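Local coordinates for exodeoxyribonuclease III (Methanosarcina mazei, PDB 5J8N), which probably cleaves DNA at abasic sites and trims its 3' ends, as a metal-dependent member of the AP/ExoA family of DNA repair nucleases, at residues A[8-13]-A[36-41]; A[69-74]-A[107-112]. The protein carries 3 engineered substitutions. All blocks are in the same frame, centred on the assembly; numbering follows the deposited sequence.

How the interactions relate
Interaction 1 holds the magnesium ion, and interaction 2 brings the predicted active-site Tyr111 up to it; their centres lie about 8 Å apart. Both reach the same sheet, in which strands 33-37 and 71-75 are antiparallel neighbours, while 107-112 comes from the facing sheet. Val36 N lies 2.8 Å from Gly72 O, and Lys40 N the same 2.8 Å from Ser69 O, both probable hydrogen bonds. Gln37 of interaction 1 also donates to Asn109 of interaction 2, tying one sheet to the other. Toward the metal, Tyr111 OH packs 3.4 Å from Glu38 CD, and the nearest atom of the Tyr111 side chain is about 4 Å from the ion. One pocket thus draws on both contacts.

Interaction 1. Residues A[8-13]-A[36-41]; sequences SWNVNG and VQETKV. With MG (magnesium ion), chain B.
Asn12 and Glu38 reach out alongside each other in one direction, amide and carboxylate planes 51° apart, so that one oxygen of each meets the same magnesium ion. Asn12 OD1 binds the metal at 2.1 Å and lies 2.9 Å from Glu38 OE1, a closeness of two acceptors that the shared cation explains. Four waters complete the six ligands. One of them donates a short bond of 2.6 Å to Glu38 OE2, so both carboxylate oxygens are engaged; Tyr208 holds Asn12 ND2. Asn10 stands in the second shell, its amide plane turned 90° to the Glu38 carboxylate. Asn10 OD1 accepts from another metal-bound water at 2.7 Å and from Asn12 N at 2.9 Å, the latter closing an Asx turn, while Asn10 ND2 is hydrogen-bonded to Asp151, a predicted catalytic residue.

Strands 3-10 and 33-37 run parallel as neighbours, joined by a beta-alpha-beta crossover through helices 14-18 and 22-27, and the metal sits at their C-terminal ends, as in other DNase I-like nucleases. Gln37 N bonds to Trp9 O and Val11 N to Gln37 O; beyond the strands Gly13 N continues the pairing to Glu38 O at 2.9 Å. On the face of Asn10 and Gln37, the glutamine chain bends at CG (chi2 89°) and comes back across the neighbouring strand, where NE2 donates to Ser8 OG at 2.9 Å and a water links that hydroxyl to OE1. NE2 also serves Asn109. On the side of the sheet where Trp9 and Val36 lie, CG1 of Val11, from the loop just beyond the strand, meets Val36 CG1 at 3.9 Å and rests over the rim of the indole, whose NE1 is held by His248 O.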
loop_
_atom_site.group_PDB
_atom_site.type_symbol
_atom_site.label_atom_id
_atom_site.label_comp_id
_atom_site.label_asym_id
_atom_site.label_seq_id
_atom_site.Cartn_x
_atom_site.Cartn_y
_atom_site.Cartn_z
ATOM N N SER A 8 2.201 -0.879 6.511
ATOM C CA SER A 8 1.528 -0.130 5.476
ATOM C C SER A 8 0.048 -0.131 5.762
ATOM O O SER A 8 -0.517 -1.206 6.072
ATOM C CB SER A 8 1.821 -0.790 4.141
ATOM O OG SER A 8 1.109 -0.161 3.043
ATOM N N TRP A 9 -0.596 1.025 5.688
ATOM C CA TRP A 9 -1.961 1.116 6.137
ATOM C C TRP A 9 -2.738 2.158 5.345
ATOM O O TRP A 9 -2.362 3.337 5.365
ATOM C CB TRP A 9 -1.986 1.496 7.647
ATOM C CG TRP A 9 -3.351 1.359 8.307
ATOM C CD1 TRP A 9 -4.457 0.678 7.850
ATOM C CD2 TRP A 9 -3.702 1.878 9.593
ATOM N NE1 TRP A 9 -5.499 0.741 8.809
ATOM C CE2 TRP A 9 -5.024 1.459 9.888
ATOM C CE3 TRP A 9 -2.989 2.608 10.540
ATOM C CZ2 TRP A 9 -5.679 1.824 11.059
ATOM C CZ3 TRP A 9 -3.622 2.944 11.729
ATOM C CH2 TRP A 9 -4.978 2.555 11.969
ATOM N N ASN A 10 -3.856 1.759 4.729
ATOM C CA ASN A 10 -4.803 2.744 4.190
ATOM C C ASN A 10 -5.689 3.203 5.342
ATOM O O ASN A 10 -6.432 2.368 5.918
ATOM C CB ASN A 10 -5.646 2.132 3.067
ATOM C CG ASN A 10 -6.716 3.078 2.568
ATOM O OD1 ASN A 10 -7.320 3.828 3.350
ATOM N ND2 ASN A 10 -6.984 3.051 1.242
ATOM N N VAL A 11 -5.524 4.467 5.712
ATOM C CA VAL A 11 -6.131 5.012 6.914
ATOM C C VAL A 11 -7.500 5.613 6.697
ATOM O O VAL A 11 -8.185 5.986 7.650
ATOM C CB VAL A 11 -5.222 6.060 7.567
ATOM C CG1 VAL A 11 -3.962 5.369 8.154
ATOM C CG2 VAL A 11 -4.823 7.180 6.645
ATOM N N ASN A 12 -7.904 5.743 5.420
ATOM C CA ASN A 12 -9.241 6.276 5.064
ATOM C C ASN A 12 -9.482 7.676 5.655
ATOM O O ASN A 12 -10.589 8.041 6.045
ATOM C CB ASN A 12 -10.397 5.311 5.469
ATOM C CG ASN A 12 -11.642 5.477 4.578
ATOM O OD1 ASN A 12 -11.539 5.687 3.328
ATOM N ND2 ASN A 12 -12.788 5.258 5.176
ATOM N N GLY A 13 -8.432 8.492 5.579
ATOM C CA GLY A 13 -8.401 9.830 6.108
ATOM C C GLY A 13 -7.472 9.947 7.316
ATOM O O GLY A 13 -7.762 9.411 8.422
ATOM N N VAL A 36 1.424 5.191 4.922
ATOM C CA VAL A 36 -0.028 5.414 4.985
ATOM C C VAL A 36 -0.523 5.755 3.591
ATOM O O VAL A 36 0.154 6.457 2.787
ATOM C CB VAL A 36 -0.421 6.487 6.015
ATOM C CG1 VAL A 36 -0.135 5.977 7.445
ATOM C CG2 VAL A 36 0.222 7.837 5.748
ATOM N N GLN A 37 -1.712 5.256 3.278
ATOM C CA GLN A 37 -2.423 5.620 2.037
ATOM C C GLN A 37 -3.761 6.233 2.351
ATOM O O GLN A 37 -4.421 5.972 3.368
ATOM C CB GLN A 37 -2.611 4.428 1.102
ATOM C CG GLN A 37 -1.281 3.744 0.780
ATOM C CD GLN A 37 -0.954 2.662 1.781
ATOM O OE1 GLN A 37 -1.858 1.997 2.301
ATOM N NE2 GLN A 37 0.325 2.451 2.049
ATOM N N GLU A 38 -4.183 7.056 1.400
ATOM C CA GLU A 38 -5.445 7.782 1.455
ATOM C C GLU A 38 -5.487 8.684 2.689
ATOM O O GLU A 38 -6.352 8.611 3.557
ATOM C CB GLU A 38 -6.695 6.894 1.378
ATOM C CG GLU A 38 -7.895 7.765 0.960
ATOM C CD GLU A 38 -9.169 7.053 0.860
ATOM O OE1 GLU A 38 -9.331 5.969 1.447
ATOM O OE2 GLU A 38 -10.096 7.627 0.252
ATOM N N THR A 39 -4.573 9.643 2.693
ATOM C CA THR A 39 -4.478 10.588 3.787
ATOM C C THR A 39 -5.621 11.573 3.741
ATOM O O THR A 39 -6.029 12.146 4.759
ATOM C CB THR A 39 -3.155 11.381 3.759
ATOM O OG1 THR A 39 -3.142 12.169 2.545
ATOM C CG2 THR A 39 -1.963 10.409 3.797
ATOM N N LYS A 40 -6.117 11.878 2.543
ATOM C CA LYS A 40 -7.131 12.903 2.280
ATOM C C LYS A 40 -6.652 14.307 2.705
ATOM O O LYS A 40 -7.476 15.219 2.905
ATOM C CB LYS A 40 -8.486 12.568 2.971
ATOM C CG LYS A 40 -9.079 11.236 2.537
ATOM C CD LYS A 40 -10.460 11.021 3.202
ATOM C CE LYS A 40 -10.979 9.676 2.825
ATOM N NZ LYS A 40 -12.338 9.372 3.465
ATOM N N VAL A 41 -5.331 14.489 2.790
ATOM C CA VAL A 41 -4.723 15.758 3.192
ATOM C C VAL A 41 -4.632 16.670 1.984
ATOM O O VAL A 41 -4.044 16.261 0.949
ATOM C CB VAL A 41 -3.300 15.510 3.747
ATOM C CG1 VAL A 41 -2.519 16.811 3.816
ATOM C CG2 VAL A 41 -3.384 14.797 5.126
HETATM MG MG MG B . -10.962 4.731 1.598
HETATM O O HOH W 1 -1.991 -0.682 2.676
HETATM O O HOH W 2 -9.926 3.409 2.841
HETATM O O HOH W 3 -13.886 7.420 2.060
HETATM O O HOH W 4 -12.108 6.025 0.464
HETATM O O HOH W 5 -12.491 3.427 1.649
HETATM O O HOH W 6 -10.129 3.807 -0.151
#

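Interaction 2. Residues A[69-74]-A[107-112]; sequences SGVGTF and LLNIYF
Asn109 ND2 donates to Thr73 OG1 at 3.1 Å, tilted 22° from its amide plane, and weakly to Val36 O, while Gly72 O lies 2.8 Å from the same nitrogen. The Asn109 and Thr73 side chains run antiparallel past one another, and Asn109 OD1 accepts from Gln37, so both ends of this buried amide are engaged and its rotation is fixed. A leucine here would probably cost Thr73 OG1 the N-H reaching it from the other sheet and leave Gln37 NE2 with Ser8 OG but without its acceptor across the core. These strands face each other across the interior of the DNase I-like alpha/beta sandwich: 71-75 belongs to the six-stranded sheet, 106-111 to the other, and the axes of segments 71-74 and 107-111 approach to 7.3 Å. Toward one end Thr73 CG2 and Leu107 CD2 meet tip to tip at 4.2 Å. Toward the other, Val71 CG1 presses on Tyr111 CB at 3.7 Å. With CG anti to the backbone N (chi1 178°), the ring of Tyr111, a predicted active-site residue that also touches the magnesium ligand Glu38, is carried beside Ser69, whose OG, hydrogen-bonded to Glu94 O, lies in the ring plane at its edge, 3.4 Å from Tyr111 CD2.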
loop_
_atom_site.group_PDB
_atom_site.type_symbol
_atom_site.label_atom_id
_atom_site.label_comp_id
_atom_site.label_asym_id
_atom_site.label_seq_id
_atom_site.Cartn_x
_atom_site.Cartn_y
_atom_site.Cartn_z
ATOM N N SER A 69 -7.319 11.105 -1.870
ATOM C CA SER A 69 -6.103 10.352 -2.121
ATOM C C SER A 69 -4.995 10.806 -1.154
ATOM O O SER A 69 -5.283 11.087 0.012
ATOM C CB SER A 69 -5.759 10.509 -3.612
ATOM O OG SER A 69 -4.613 9.714 -3.945
ATOM N N GLY A 70 -3.742 10.876 -1.583
ATOM C CA GLY A 70 -2.609 11.274 -0.740
ATOM C C GLY A 70 -1.964 10.085 -0.075
ATOM O O GLY A 70 -2.630 9.133 0.385
ATOM N N VAL A 71 -0.630 10.096 -0.034
ATOM C CA VAL A 71 0.127 9.033 0.655
ATOM C C VAL A 71 1.291 9.631 1.433
ATOM O O VAL A 71 1.726 10.750 1.131
ATOM C CB VAL A 71 0.678 7.943 -0.303
ATOM C CG1 VAL A 71 -0.419 7.259 -1.082
ATOM C CG2 VAL A 71 1.739 8.491 -1.261
ATOM N N GLY A 72 1.775 8.910 2.452
ATOM C CA GLY A 72 2.931 9.406 3.200
ATOM C C GLY A 72 3.746 8.232 3.722
ATOM O O GLY A 72 3.231 7.115 3.910
ATOM N N THR A 73 5.015 8.514 3.946
ATOM C CA THR A 73 5.971 7.534 4.463
ATOM C C THR A 73 6.735 8.161 5.595
ATOM O O THR A 73 7.305 9.226 5.487
ATOM C CB THR A 73 6.948 7.113 3.360
ATOM O OG1 THR A 73 6.201 6.425 2.367
ATOM C CG2 THR A 73 8.064 6.192 3.885
ATOM N N PHE A 74 6.739 7.444 6.715
ATOM C CA PHE A 74 7.590 7.731 7.876
ATOM C C PHE A 74 8.712 6.725 7.965
ATOM O O PHE A 74 8.467 5.532 7.799
ATOM C CB PHE A 74 6.779 7.616 9.178
ATOM C CG PHE A 74 5.610 8.540 9.269
ATOM C CD1 PHE A 74 4.381 8.200 8.663
ATOM C CD2 PHE A 74 5.716 9.709 9.993
ATOM C CE1 PHE A 74 3.271 9.056 8.791
ATOM C CE2 PHE A 74 4.630 10.582 10.112
ATOM C CZ PHE A 74 3.409 10.222 9.505
ATOM N N LEU A 107 11.719 1.862 -1.964
ATOM C CA LEU A 107 10.364 1.683 -1.484
ATOM C C LEU A 107 9.381 2.519 -2.273
ATOM O O LEU A 107 9.550 3.746 -2.384
ATOM C CB LEU A 107 10.280 2.080 -0.031
ATOM C CG LEU A 107 8.899 2.015 0.606
ATOM C CD1 LEU A 107 8.304 0.578 0.645
ATOM C CD2 LEU A 107 8.966 2.549 2.064
ATOM N N LEU A 108 8.373 1.863 -2.828
ATOM C CA LEU A 108 7.277 2.570 -3.519
ATOM C C LEU A 108 6.025 2.399 -2.691
ATOM O O LEU A 108 5.581 1.258 -2.482
ATOM C CB LEU A 108 7.056 2.007 -4.945
ATOM C CG LEU A 108 8.333 1.940 -5.827
ATOM C CD1 LEU A 108 7.950 1.390 -7.200
ATOM C CD2 LEU A 108 9.064 3.296 -5.918
ATOM N N ASN A 109 5.451 3.506 -2.244
ATOM C CA ASN A 109 4.250 3.529 -1.437
ATOM C C ASN A 109 3.099 4.028 -2.316
ATOM O O ASN A 109 3.182 5.153 -2.819
ATOM C CB ASN A 109 4.503 4.450 -0.248
ATOM C CG ASN A 109 3.266 4.641 0.632
ATOM O OD1 ASN A 109 2.321 3.866 0.506
ATOM N ND2 ASN A 109 3.299 5.612 1.565
ATOM N N ILE A 110 2.093 3.209 -2.529
ATOM C CA ILE A 110 1.087 3.503 -3.565
ATOM C C ILE A 110 -0.349 3.304 -3.116
ATOM O O ILE A 110 -0.664 2.272 -2.500
ATOM C CB ILE A 110 1.342 2.621 -4.827
ATOM C CG1 ILE A 110 2.831 2.707 -5.249
ATOM C CG2 ILE A 110 0.411 3.032 -5.993
ATOM C CD1 ILE A 110 3.173 1.810 -6.433
ATOM N N TYR A 111 -1.185 4.275 -3.435
ATOM C CA TYR A 111 -2.632 4.164 -3.289
ATOM C C TYR A 111 -3.190 3.966 -4.699
ATOM O O TYR A 111 -3.427 4.928 -5.435
ATOM C CB TYR A 111 -3.212 5.445 -2.620
ATOM C CG TYR A 111 -4.692 5.452 -2.464
ATOM C CD1 TYR A 111 -5.377 4.324 -2.053
ATOM C CD2 TYR A 111 -5.423 6.590 -2.764
ATOM C CE1 TYR A 111 -6.780 4.309 -1.958
ATOM C CE2 TYR A 111 -6.833 6.601 -2.598
ATOM C CZ TYR A 111 -7.488 5.436 -2.207
ATOM O OH TYR A 111 -8.863 5.410 -2.079
ATOM N N PHE A 112 -3.360 2.712 -5.096
ATOM C CA PHE A 112 -3.816 2.463 -6.485
ATOM C C PHE A 112 -5.283 2.883 -6.611
ATOM O O PHE A 112 -6.040 2.840 -5.618
ATOM C CB PHE A 112 -3.681 0.995 -6.832
ATOM C CG PHE A 112 -2.255 0.524 -7.008
ATOM C CD1 PHE A 112 -1.496 0.025 -5.975
ATOM C CD2 PHE A 112 -1.707 0.548 -8.283
ATOM C CE1 PHE A 112 -0.167 -0.417 -6.193
ATOM C CE2 PHE A 112 -0.427 0.093 -8.531
ATOM C CZ PHE A 112 0.346 -0.422 -7.459
#